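Local coordinates for protein FAM179B (Mus musculus, PDB 5DN7), which promotes microtubule polymerization through its TOG domains, built of HEAT repeats, and takes part in building cilia and setting their length, at residues His155-Val158 / Arg159-Val163; Lys195-Val198 / Arg199-Ala202; Asn119-Val122 / Ile123-Tyr127; Lys129-Leu132 / Lys133-Lys136. All coordinates share one frame; numbering follows the deposited sequence. Where two conformers were deposited one is given.

Interaction 1: His155-Val158 / Arg159-Val163; sequences HSRV and REEVV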
loop_
_atom_site.group_PDB
_atom_site.type_symbol
_atom_site.label_atom_id
_atom_site.label_comp_id
_atom_site.label_asym_id
_atom_site.label_seq_id
_atom_site.Cartn_x
_atom_site.Cartn_y
_atom_site.Cartn_z
ATOM N N HIS A 155 7.959 9.396 -8.219
ATOM C CA HIS A 155 6.961 8.895 -9.176
ATOM C C HIS A 155 5.549 9.244 -8.690
ATOM O O HIS A 155 5.142 8.828 -7.607
ATOM C CB HIS A 155 7.104 7.389 -9.385
ATOM C CG HIS A 155 6.532 6.902 -10.685
ATOM N ND1 HIS A 155 5.213 7.110 -11.049
ATOM C CD2 HIS A 155 7.093 6.212 -11.710
ATOM C CE1 HIS A 155 4.995 6.579 -12.236
ATOM N NE2 HIS A 155 6.118 6.018 -12.656
ATOM N N SER A 156 4.814 10.034 -9.465
ATOM C CA SER A 156 3.489 10.467 -9.038
ATOM C C SER A 156 2.459 9.315 -8.878
ATOM O O SER A 156 1.498 9.449 -8.102
ATOM C CB SER A 156 2.948 11.537 -9.997
ATOM O OG SER A 156 2.853 11.056 -11.317
ATOM N N ARG A 157 2.643 8.182 -9.555
ATOM C CA ARG A 157 1.717 7.071 -9.321
ATOM C C ARG A 157 1.935 6.462 -7.934
ATOM O O ARG A 157 0.983 5.994 -7.303
ATOM C CB ARG A 157 1.829 5.974 -10.384
ATOM C CG ARG A 157 0.705 4.937 -10.234
ATOM C CD ARG A 157 0.775 3.796 -11.232
ATOM N NE ARG A 157 0.573 2.509 -10.571
ATOM C CZ ARG A 157 -0.614 2.010 -10.242
ATOM N NH1 ARG A 157 -1.719 2.690 -10.528
ATOM N NH2 ARG A 157 -0.696 0.829 -9.638
ATOM N N VAL A 158 3.177 6.480 -7.451
ATOM C CA VAL A 158 3.474 6.043 -6.093
ATOM C C VAL A 158 2.703 6.910 -5.111
ATOM O O VAL A 158 2.035 6.390 -4.230
ATOM C CB VAL A 158 4.991 6.112 -5.778
ATOM C CG1 VAL A 158 5.243 5.965 -4.273
ATOM C CG2 VAL A 158 5.724 5.041 -6.558
ATOM N N ARG A 159 2.782 8.227 -5.285
ATOM C CA ARG A 159 2.085 9.158 -4.399
ATOM C C ARG A 159 0.564 8.924 -4.431
ATOM O O ARG A 159 -0.108 8.841 -3.379
ATOM C CB ARG A 159 2.437 10.609 -4.780
ATOM C CG ARG A 159 3.969 10.879 -4.773
ATOM C CD ARG A 159 4.323 12.344 -4.630
ATOM N NE ARG A 159 3.789 13.177 -5.706
ATOM C CZ ARG A 159 4.343 13.298 -6.919
ATOM N NH1 ARG A 159 5.448 12.622 -7.229
ATOM N NH2 ARG A 159 3.784 14.098 -7.826
ATOM N N GLU A 160 0.041 8.821 -5.653
ATOM C CA GLU A 160 -1.378 8.572 -5.879
ATOM C C GLU A 160 -1.868 7.323 -5.128
ATOM O O GLU A 160 -2.851 7.379 -4.408
ATOM C CB GLU A 160 -1.660 8.418 -7.369
ATOM C CG GLU A 160 -3.138 8.543 -7.720
ATOM C CD GLU A 160 -3.488 8.026 -9.135
ATOM O OE1 GLU A 160 -2.621 8.029 -10.048
ATOM O OE2 GLU A 160 -4.660 7.626 -9.329
ATOM N N GLU A 161 -1.153 6.215 -5.311
ATOM C CA GLU A 161 -1.480 4.954 -4.665
ATOM C C GLU A 161 -1.270 4.947 -3.155
ATOM O O GLU A 161 -1.978 4.242 -2.454
ATOM C CB GLU A 161 -0.662 3.835 -5.291
ATOM C CG GLU A 161 -1.191 3.457 -6.661
ATOM C CD GLU A 161 -2.650 3.012 -6.602
ATOM O OE1 GLU A 161 -2.904 1.817 -6.335
ATOM O OE2 GLU A 161 -3.546 3.857 -6.825
ATOM N N VAL A 162 -0.294 5.709 -2.654
ATOM C CA VAL A 162 -0.172 5.913 -1.216
ATOM C C VAL A 162 -1.478 6.497 -0.685
ATOM O O VAL A 162 -2.064 5.992 0.301
ATOM C CB VAL A 162 1.000 6.860 -0.860
ATOM C CG1 VAL A 162 0.874 7.328 0.592
ATOM C CG2 VAL A 162 2.333 6.165 -1.085
ATOM N N VAL A 163 -1.945 7.554 -1.352
ATOM C CA VAL A 163 -3.196 8.154 -0.905
ATOM C C VAL A 163 -4.374 7.149 -1.013
ATOM O O VAL A 163 -5.196 7.036 -0.096
ATOM C CB VAL A 163 -3.538 9.431 -1.697
ATOM C CG1 VAL A 163 -4.793 10.097 -1.109
ATOM C CG2 VAL A 163 -2.382 10.379 -1.676
HETATM O O HOH W 1 -0.621 9.771 -10.589
#
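The guanidinium of Arg-159 folds back over the first turn of its helix and rests one face on Ser-156. This is van der Waals packing: Ser-156 CA lies 3.4 Å from Arg-159 NH1, toward the rim of the flat group, and Ser-156 CB is 3.5 Å from Arg-159 NH2. A bend at the third torsion (chi3 -60°) turns the chain toward the helix start, where NE forms a salt bridge with Asp-193 and NH1 donates to the carbonyl of His-153. These polar partners fix the rotation of the group.

A second pair combines stacking with charge. Arg-157 has two conformers; in one it runs alongside Glu-161, guanidinium and carboxylate stacked only 15° apart, so the stack is doubtful and probably only part-time. There Glu-161 CG sits over the guanidinium centre, 3.9 Å from Arg-157 CZ. Arg-157 NH2 and Glu-161 OE1 are 4.1 Å apart, but the oxygen stands well out of the guanidinium plane, so the charges attract without a hydrogen bond or salt bridge. OE1 probably hydrogen-bonds the Tyr-127 hydroxyl, at a separation that is unusually short, and OE2 bonds Asn-164.

Hydrogen bonds close the helix start. At the N-cap, His-155 ND1 accepts a hydrogen bond from Arg-157 N at 3.2 Å, in the plane of its ring. Glu-160 N then bonds Ser-156 O at 2.9 Å, and a water held by Glu-160 OE1 reaches the same carbonyl weakly.

Helix 156-172, in a predicted HEAT repeat, thus stands between two neighbours: Glu-160 and Val-163 pack on helix 196-213, while helix 121-138 lies on the side of Glu-161.

Interaction 2: Lys195-Val198 / Arg199-Ala202; sequences KRRV and RQAA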
loop_
_atom_site.group_PDB
_atom_site.type_symbol
_atom_site.label_atom_id
_atom_site.label_comp_id
_atom_site.label_asym_id
_atom_site.label_seq_id
_atom_site.Cartn_x
_atom_site.Cartn_y
_atom_site.Cartn_z
ATOM N N LYS A 195 0.409 17.008 -9.537
ATOM C CA LYS A 195 -0.356 16.112 -10.389
ATOM C C LYS A 195 -1.823 15.990 -9.972
ATOM O O LYS A 195 -2.152 15.649 -8.833
ATOM C CB LYS A 195 0.302 14.730 -10.423
ATOM C CG LYS A 195 1.757 14.767 -10.859
ATOM C CD LYS A 195 1.894 15.365 -12.245
ATOM C CE LYS A 195 1.151 14.510 -13.227
ATOM N NZ LYS A 195 0.898 15.242 -14.492
ATOM N N ARG A 196 -2.696 16.240 -10.937
ATOM C CA ARG A 196 -4.132 16.278 -10.718
ATOM C C ARG A 196 -4.689 15.034 -10.016
ATOM O O ARG A 196 -5.523 15.158 -9.139
ATOM C CB ARG A 196 -4.853 16.487 -12.059
ATOM C CG ARG A 196 -6.360 16.545 -11.917
ATOM C CD ARG A 196 -7.049 17.207 -13.097
ATOM N NE ARG A 196 -6.767 16.536 -14.359
ATOM C CZ ARG A 196 -7.230 15.335 -14.698
ATOM N NH1 ARG A 196 -7.992 14.640 -13.861
ATOM N NH2 ARG A 196 -6.916 14.818 -15.878
ATOM N N ARG A 197 -4.219 13.853 -10.395
ATOM C CA ARG A 197 -4.700 12.587 -9.841
ATOM C C ARG A 197 -4.400 12.420 -8.356
ATOM O O ARG A 197 -5.170 11.788 -7.595
ATOM C CB ARG A 197 -4.081 11.422 -10.610
ATOM C CG ARG A 197 -4.763 11.146 -11.927
ATOM C CD ARG A 197 -3.849 10.422 -12.910
ATOM N NE ARG A 197 -4.520 10.275 -14.193
ATOM C CZ ARG A 197 -3.949 9.806 -15.296
ATOM N NH1 ARG A 197 -2.672 9.426 -15.289
ATOM N NH2 ARG A 197 -4.666 9.716 -16.411
ATOM N N VAL A 198 -3.269 12.982 -7.948
ATOM C CA VAL A 198 -2.875 12.908 -6.559
ATOM C C VAL A 198 -3.802 13.820 -5.785
ATOM O O VAL A 198 -4.307 13.442 -4.745
ATOM C CB VAL A 198 -1.405 13.273 -6.383
ATOM C CG1 VAL A 198 -0.981 13.174 -4.921
ATOM C CG2 VAL A 198 -0.568 12.351 -7.262
ATOM N N ARG A 199 -4.080 14.995 -6.331
ATOM C CA ARG A 199 -4.976 15.954 -5.682
ATOM C C ARG A 199 -6.403 15.393 -5.565
ATOM O O ARG A 199 -7.058 15.551 -4.535
ATOM C CB ARG A 199 -4.978 17.295 -6.443
ATOM C CG ARG A 199 -3.634 18.002 -6.464
ATOM C CD ARG A 199 -3.750 19.457 -6.951
ATOM N NE ARG A 199 -4.397 19.594 -8.259
ATOM C CZ ARG A 199 -3.752 19.654 -9.423
ATOM N NH1 ARG A 199 -2.427 19.578 -9.469
ATOM N NH2 ARG A 199 -4.432 19.783 -10.558
ATOM N N GLN A 200 -6.869 14.741 -6.627
ATOM C CA GLN A 200 -8.193 14.126 -6.629
ATOM C C GLN A 200 -8.278 13.018 -5.583
ATOM O O GLN A 200 -9.281 12.889 -4.880
ATOM C CB GLN A 200 -8.523 13.566 -8.015
ATOM C CG GLN A 200 -8.834 14.631 -9.054
ATOM C CD GLN A 200 -9.118 14.043 -10.423
ATOM O OE1 GLN A 200 -9.940 14.564 -11.176
ATOM N NE2 GLN A 200 -8.438 12.951 -10.751
ATOM N N ALA A 201 -7.214 12.228 -5.482
ATOM C CA ALA A 201 -7.116 11.184 -4.459
ATOM C C ALA A 201 -7.179 11.791 -3.065
ATOM O O ALA A 201 -7.901 11.289 -2.193
ATOM C CB ALA A 201 -5.845 10.379 -4.630
ATOM N N ALA A 202 -6.431 12.877 -2.865
ATOM C CA ALA A 202 -6.340 13.524 -1.560
ATOM C C ALA A 202 -7.663 14.159 -1.134
ATOM O O ALA A 202 -7.978 14.171 0.047
ATOM C CB ALA A 202 -5.230 14.582 -1.555
#
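Arg-196 and Gln-200, one helical turn apart, lie side by side and point the same way, yet their flat ends are turned steeply against each other, with guanidinium and amide planes 79° apart. The amide oxygen meets the guanidinium at its edge, near its plane, and Arg-196 NH1 donates to Gln-200 OE1 at 3.3 Å. The bond is weak, bent to 136° at the hydrogen. Arg-196 has CG anti to its amide nitrogen (chi1 -180°), on the carbonyl side, and a bend at chi3 swings the guanidinium round to the glutamine.

Arg-199 is set differently. Its chain crosses that of Arg-196 at about a right angle, and its guanidinium lays one face over the backbone at the helix start: Arg-196 CA is 3.5 Å from Arg-199 NH2, and Arg-196 CB is 3.6 Å from the same nitrogen. NH1 donates to the carbonyl of Asp-193, holding the group in place above the first turn. With an alanine in place of Arg-199, that carbonyl would probably lose this donor and the backbone of Arg-196 its flat cover. Beneath the side chains runs a regular helical ladder, for example Gln-200 N to Arg-196 O at 2.9 Å.

The two arginines keep their charges apart, Arg-196 NE standing 5.5 Å from Arg-199 NH2. Together with Lys-195 and Arg-197 they make the start of helix 196-213 strongly basic, beside a loop that joins two helices of a predicted HEAT repeat. In TOG domains such loops form the tubulin-binding face, so the positive charge here is consistent with attraction to acidic tubulin.

Interaction 3: Asn119-Val122 / Ile123-Tyr127; sequences NKLV and IKQEY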
loop_
_atom_site.group_PDB
_atom_site.type_symbol
_atom_site.label_atom_id
_atom_site.label_comp_id
_atom_site.label_asym_id
_atom_site.label_seq_id
_atom_site.Cartn_x
_atom_site.Cartn_y
_atom_site.Cartn_z
ATOM N N ASN A 119 1.291 0.432 -13.431
ATOM C CA ASN A 119 -0.100 0.796 -13.580
ATOM C C ASN A 119 -0.974 -0.365 -14.062
ATOM O O ASN A 119 -1.850 -0.174 -14.900
ATOM C CB ASN A 119 -0.208 1.973 -14.563
ATOM C CG ASN A 119 -1.552 2.657 -14.500
ATOM O OD1 ASN A 119 -2.120 2.814 -13.420
ATOM N ND2 ASN A 119 -2.092 3.040 -15.662
ATOM N N LYS A 120 -0.732 -1.568 -13.559
ATOM C CA LYS A 120 -1.462 -2.725 -14.063
ATOM C C LYS A 120 -2.369 -3.308 -13.000
ATOM O O LYS A 120 -1.974 -3.460 -11.838
ATOM C CB LYS A 120 -0.497 -3.792 -14.595
ATOM C CG LYS A 120 0.280 -3.324 -15.834
ATOM C CD LYS A 120 1.227 -4.395 -16.338
ATOM C CE LYS A 120 1.907 -3.981 -17.661
ATOM N NZ LYS A 120 2.738 -2.748 -17.535
ATOM N N LEU A 121 -3.589 -3.633 -13.409
ATOM C CA LEU A 121 -4.564 -4.147 -12.484
ATOM C C LEU A 121 -4.111 -5.445 -11.806
ATOM O O LEU A 121 -4.362 -5.610 -10.619
ATOM C CB LEU A 121 -5.910 -4.339 -13.197
ATOM C CG LEU A 121 -7.115 -4.803 -12.380
ATOM C CD1 LEU A 121 -8.422 -4.183 -12.912
ATOM C CD2 LEU A 121 -7.213 -6.336 -12.401
ATOM N N VAL A 122 -3.463 -6.374 -12.507
ATOM C CA VAL A 122 -3.074 -7.630 -11.822
ATOM C C VAL A 122 -2.066 -7.353 -10.669
ATOM O O VAL A 122 -2.150 -7.907 -9.530
ATOM C CB VAL A 122 -2.485 -8.681 -12.820
ATOM C CG1 VAL A 122 -3.604 -9.381 -13.609
ATOM C CG2 VAL A 122 -1.483 -8.050 -13.745
ATOM N N ILE A 123 -1.156 -6.429 -10.961
ATOM C CA ILE A 123 -0.194 -5.961 -9.989
ATOM C C ILE A 123 -0.905 -5.352 -8.784
ATOM O O ILE A 123 -0.699 -5.799 -7.663
ATOM C CB ILE A 123 0.773 -4.947 -10.621
ATOM C CG1 ILE A 123 1.621 -5.650 -11.676
ATOM C CG2 ILE A 123 1.656 -4.297 -9.571
ATOM C CD1 ILE A 123 2.145 -6.983 -11.225
ATOM N N LYS A 124 -1.750 -4.354 -9.031
ATOM C CA LYS A 124 -2.529 -3.702 -7.985
ATOM C C LYS A 124 -3.359 -4.697 -7.144
ATOM O O LYS A 124 -3.463 -4.540 -5.923
ATOM C CB LYS A 124 -3.439 -2.638 -8.598
ATOM C CG LYS A 124 -4.314 -1.943 -7.577
ATOM C CD LYS A 124 -5.030 -0.736 -8.169
ATOM C CE LYS A 124 -6.128 -0.272 -7.212
ATOM N NZ LYS A 124 -7.117 0.688 -7.839
ATOM N N GLN A 125 -3.917 -5.728 -7.778
ATOM C CA GLN A 125 -4.591 -6.798 -7.035
ATOM C C GLN A 125 -3.648 -7.376 -5.976
ATOM O O GLN A 125 -3.983 -7.458 -4.769
ATOM C CB GLN A 125 -5.055 -7.927 -7.957
ATOM C CG GLN A 125 -6.395 -7.710 -8.607
ATOM C CD GLN A 125 -6.717 -8.780 -9.640
ATOM O OE1 GLN A 125 -5.893 -9.660 -9.921
ATOM N NE2 GLN A 125 -7.907 -8.694 -10.234
ATOM N N GLU A 126 -2.460 -7.773 -6.437
ATOM C CA GLU A 126 -1.549 -8.382 -5.472
ATOM C C GLU A 126 -1.042 -7.408 -4.394
ATOM O O GLU A 126 -0.993 -7.766 -3.200
ATOM C CB GLU A 126 -0.372 -9.034 -6.195
ATOM C CG GLU A 126 -0.826 -10.151 -7.131
ATOM C CD GLU A 126 -1.611 -11.234 -6.402
ATOM O OE1 GLU A 126 -1.303 -11.514 -5.221
ATOM O OE2 GLU A 126 -2.546 -11.812 -7.003
ATOM N N TYR A 127 -0.689 -6.177 -4.759
ATOM C CA TYR A 127 -0.146 -5.353 -3.685
ATOM C C TYR A 127 -1.240 -4.864 -2.727
ATOM O O TYR A 127 -0.963 -4.643 -1.545
ATOM C CB TYR A 127 0.716 -4.191 -4.209
ATOM C CG TYR A 127 0.093 -3.060 -4.990
ATOM C CD1 TYR A 127 -0.845 -2.199 -4.419
ATOM C CD2 TYR A 127 0.541 -2.779 -6.287
ATOM C CE1 TYR A 127 -1.366 -1.128 -5.142
ATOM C CE2 TYR A 127 0.034 -1.719 -7.011
ATOM C CZ TYR A 127 -0.914 -0.896 -6.441
ATOM O OH TYR A 127 -1.406 0.153 -7.182
#
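Leu-121 sends one methyl against the amide of Gln-125, the two side chains meeting at a slant. Leu-121 CD2 lies 3.3 Å from Gln-125 NE2 and 3.7 Å from Gln-125 CD, a close apolar-to-amide packing one turn along the helix. With CG beside its own amide nitrogen (chi1 -85°), Gln-125 runs back toward the helix start, its CG passing 3.5 Å from Leu-121 O. Round the helix, Ile-123 CG1 touches Lys-120 CB at 4.1 Å and lies 4.4 Å from Val-122 CG2, a thin apolar strip.

The main chain sets this spacing. Lys-124 N donates to Lys-120 O at 3.0 Å in a nearly straight bond (177°), and the next one joins Gln-125 N to Leu-121 O. Lys-120 is the N-cap residue of helix 121-138, the second helix of a predicted HEAT repeat in this TOG domain, and the segment emerges from the loop between the two helices of that repeat.

Farther out, the amide of Gln-125 is held by Gln-256, to whose OE1 its NE2 donates. Were Gln-125 replaced by alanine, Gln-256 would probably lose this donor and the Leu-121 methyl its amide neighbour. Lys-124 makes a cation-pi contact with Phe-258, so two successive residues of the helix meet the chain near its C-terminal end. The Tyr-127 ring turns a face to Lys-124 CA. On the side of helix 80-97, Val-122 and Ile-123 both touch His-84.

Interaction 4: Lys129-Leu132 / Lys133-Lys136; sequences KIFL and KLMK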
loop_
_atom_site.group_PDB
_atom_site.type_symbol
_atom_site.label_atom_id
_atom_site.label_comp_id
_atom_site.label_asym_id
_atom_site.label_seq_id
_atom_site.Cartn_x
_atom_site.Cartn_y
_atom_site.Cartn_z
ATOM N N LYS A 129 -3.720 -6.803 -1.803
ATOM C CA LYS A 129 -3.769 -7.950 -0.873
ATOM C C LYS A 129 -2.689 -7.840 0.200
ATOM O O LYS A 129 -2.961 -7.966 1.425
ATOM C CB LYS A 129 -3.609 -9.279 -1.617
ATOM C CG LYS A 129 -4.834 -9.712 -2.420
ATOM C CD LYS A 129 -4.437 -10.842 -3.366
ATOM C CE LYS A 129 -5.605 -11.316 -4.192
ATOM N NZ LYS A 129 -5.092 -12.063 -5.375
ATOM N N ILE A 130 -1.461 -7.570 -0.248
ATOM C CA ILE A 130 -0.364 -7.460 0.715
ATOM C C ILE A 130 -0.606 -6.366 1.767
ATOM O O ILE A 130 -0.536 -6.634 2.971
ATOM C CB ILE A 130 0.976 -7.217 0.013
ATOM C CG1 ILE A 130 1.371 -8.469 -0.762
ATOM C CG2 ILE A 130 2.054 -6.946 1.033
ATOM C CD1 ILE A 130 2.263 -8.203 -1.937
ATOM N N PHE A 131 -0.898 -5.142 1.332
ATOM C CA PHE A 131 -1.091 -4.053 2.290
ATOM C C PHE A 131 -2.249 -4.317 3.280
ATOM O O PHE A 131 -2.141 -3.946 4.448
ATOM C CB PHE A 131 -1.315 -2.715 1.564
ATOM C CG PHE A 131 -0.041 -2.061 1.081
ATOM C CD1 PHE A 131 0.889 -1.585 1.987
ATOM C CD2 PHE A 131 0.225 -1.928 -0.279
ATOM C CE1 PHE A 131 2.065 -0.991 1.554
ATOM C CE2 PHE A 131 1.400 -1.322 -0.719
ATOM C CZ PHE A 131 2.326 -0.856 0.206
ATOM N N LEU A 132 -3.341 -4.943 2.820
ATOM C CA LEU A 132 -4.441 -5.227 3.724
ATOM C C LEU A 132 -4.042 -6.284 4.738
ATOM O O LEU A 132 -4.411 -6.183 5.927
ATOM C CB LEU A 132 -5.696 -5.671 2.962
ATOM C CG LEU A 132 -6.401 -4.495 2.273
ATOM C CD1 LEU A 132 -7.385 -4.951 1.178
ATOM C CD2 LEU A 132 -7.087 -3.627 3.318
ATOM N N LYS A 133 -3.286 -7.291 4.297
ATOM C CA LYS A 133 -2.774 -8.270 5.261
ATOM C C LYS A 133 -1.885 -7.583 6.330
ATOM O O LYS A 133 -2.051 -7.809 7.549
ATOM C CB LYS A 133 -1.997 -9.376 4.543
ATOM C CG LYS A 133 -1.744 -10.597 5.407
ATOM C CD LYS A 133 -3.075 -11.204 5.863
ATOM C CE LYS A 133 -2.901 -12.446 6.720
ATOM N NZ LYS A 133 -4.159 -13.279 6.656
ATOM N N LEU A 134 -0.963 -6.737 5.861
ATOM C CA LEU A 134 -0.091 -5.994 6.760
ATOM C C LEU A 134 -0.910 -5.226 7.788
ATOM O O LEU A 134 -0.638 -5.305 8.977
ATOM C CB LEU A 134 0.816 -5.023 6.002
ATOM C CG LEU A 134 1.947 -5.585 5.130
ATOM C CD1 LEU A 134 2.775 -4.442 4.553
ATOM C CD2 LEU A 134 2.832 -6.568 5.888
ATOM N N MET A 135 -1.917 -4.490 7.326
ATOM C CA MET A 135 -2.741 -3.720 8.254
ATOM C C MET A 135 -3.460 -4.602 9.253
ATOM O O MET A 135 -3.640 -4.220 10.407
ATOM C CB MET A 135 -3.769 -2.890 7.511
ATOM C CG MET A 135 -3.159 -1.786 6.727
ATOM S SD MET A 135 -4.394 -0.998 5.727
ATOM C CE MET A 135 -3.270 0.107 4.893
ATOM N N LYS A 136 -3.903 -5.763 8.784
ATOM C CA LYS A 136 -4.567 -6.712 9.655
ATOM C C LYS A 136 -3.626 -7.191 10.761
ATOM O O LYS A 136 -4.046 -7.389 11.895
ATOM C CB LYS A 136 -5.070 -7.906 8.856
ATOM C CG LYS A 136 -5.909 -8.881 9.680
ATOM C CD LYS A 136 -5.779 -10.312 9.169
ATOM C CE LYS A 136 -5.945 -10.380 7.657
ATOM N NZ LYS A 136 -7.193 -9.717 7.168
#
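Leu-134 overlaps two side chains of the preceding turn, Ile-130 and Phe-131. Its CG approaches Ile-130 CG2 at 4.3 Å, and its CD1 methyl comes to the Phe-131 ring at an oblique angle, 4.3 Å from Phe-131 CD1. CG of Leu-134 stands anti to its carbonyl carbon, beside its amide nitrogen (chi1 -70°), which directs the isobutyl group back along the helix to both partners.

A looser contact follows on another flank, where Leu-132 CD2 lies 4.5 Å from Met-135 SD. The methionine packs more closely on the main chain, its CG 3.3 Å from Phe-131 O, and then runs on extended. The carbonyls are taken up by regular helical bonds, among them Leu-134 N to Ile-130 O at 2.9 Å and Met-135 N to Phe-131 O, also 2.9 Å.

Several helices close over these residues. Ile-130, Phe-131 and Leu-134 meet helix 105-114, the other helix of the same predicted HEAT repeat; Phe-131 and Met-135 touch both helix 140-148 and helix 156-172.

The chemistry divides the helix lengthwise. Ile-130, Phe-131, Leu-134 and Met-135 are buried and bring apolar groups to the solenoid core, whereas Lys-129 and Lys-136 are exposed, Lys-129 paired with Glu-126 in a salt bridge. Cohesion between these turns thus comes from dispersion and main-chain hydrogen bonds.

In the fold
Along the chain the order is interaction 3, interaction 4, interaction 1, interaction 2, and all four lie in the TOG domain. Interactions 3 and 4 adjoin on helix 121-138, their centres about 14 Å apart; interaction 1 opens helix 156-172 and interaction 2 opens helix 196-213. Interactions 1 and 2 touch, centres about 9 Å apart, and interactions 1 and 3 meet through side chains at about 14 Å between centres. Interactions 2 and 4, about 23 Å apart, make no contact. The starts of the second helices of three successive predicted repeats are placed in a row, as expected of a HEAT solenoid whose inter-helix loops probably face tubulin, while interaction 4 lies farther along helix 121-138.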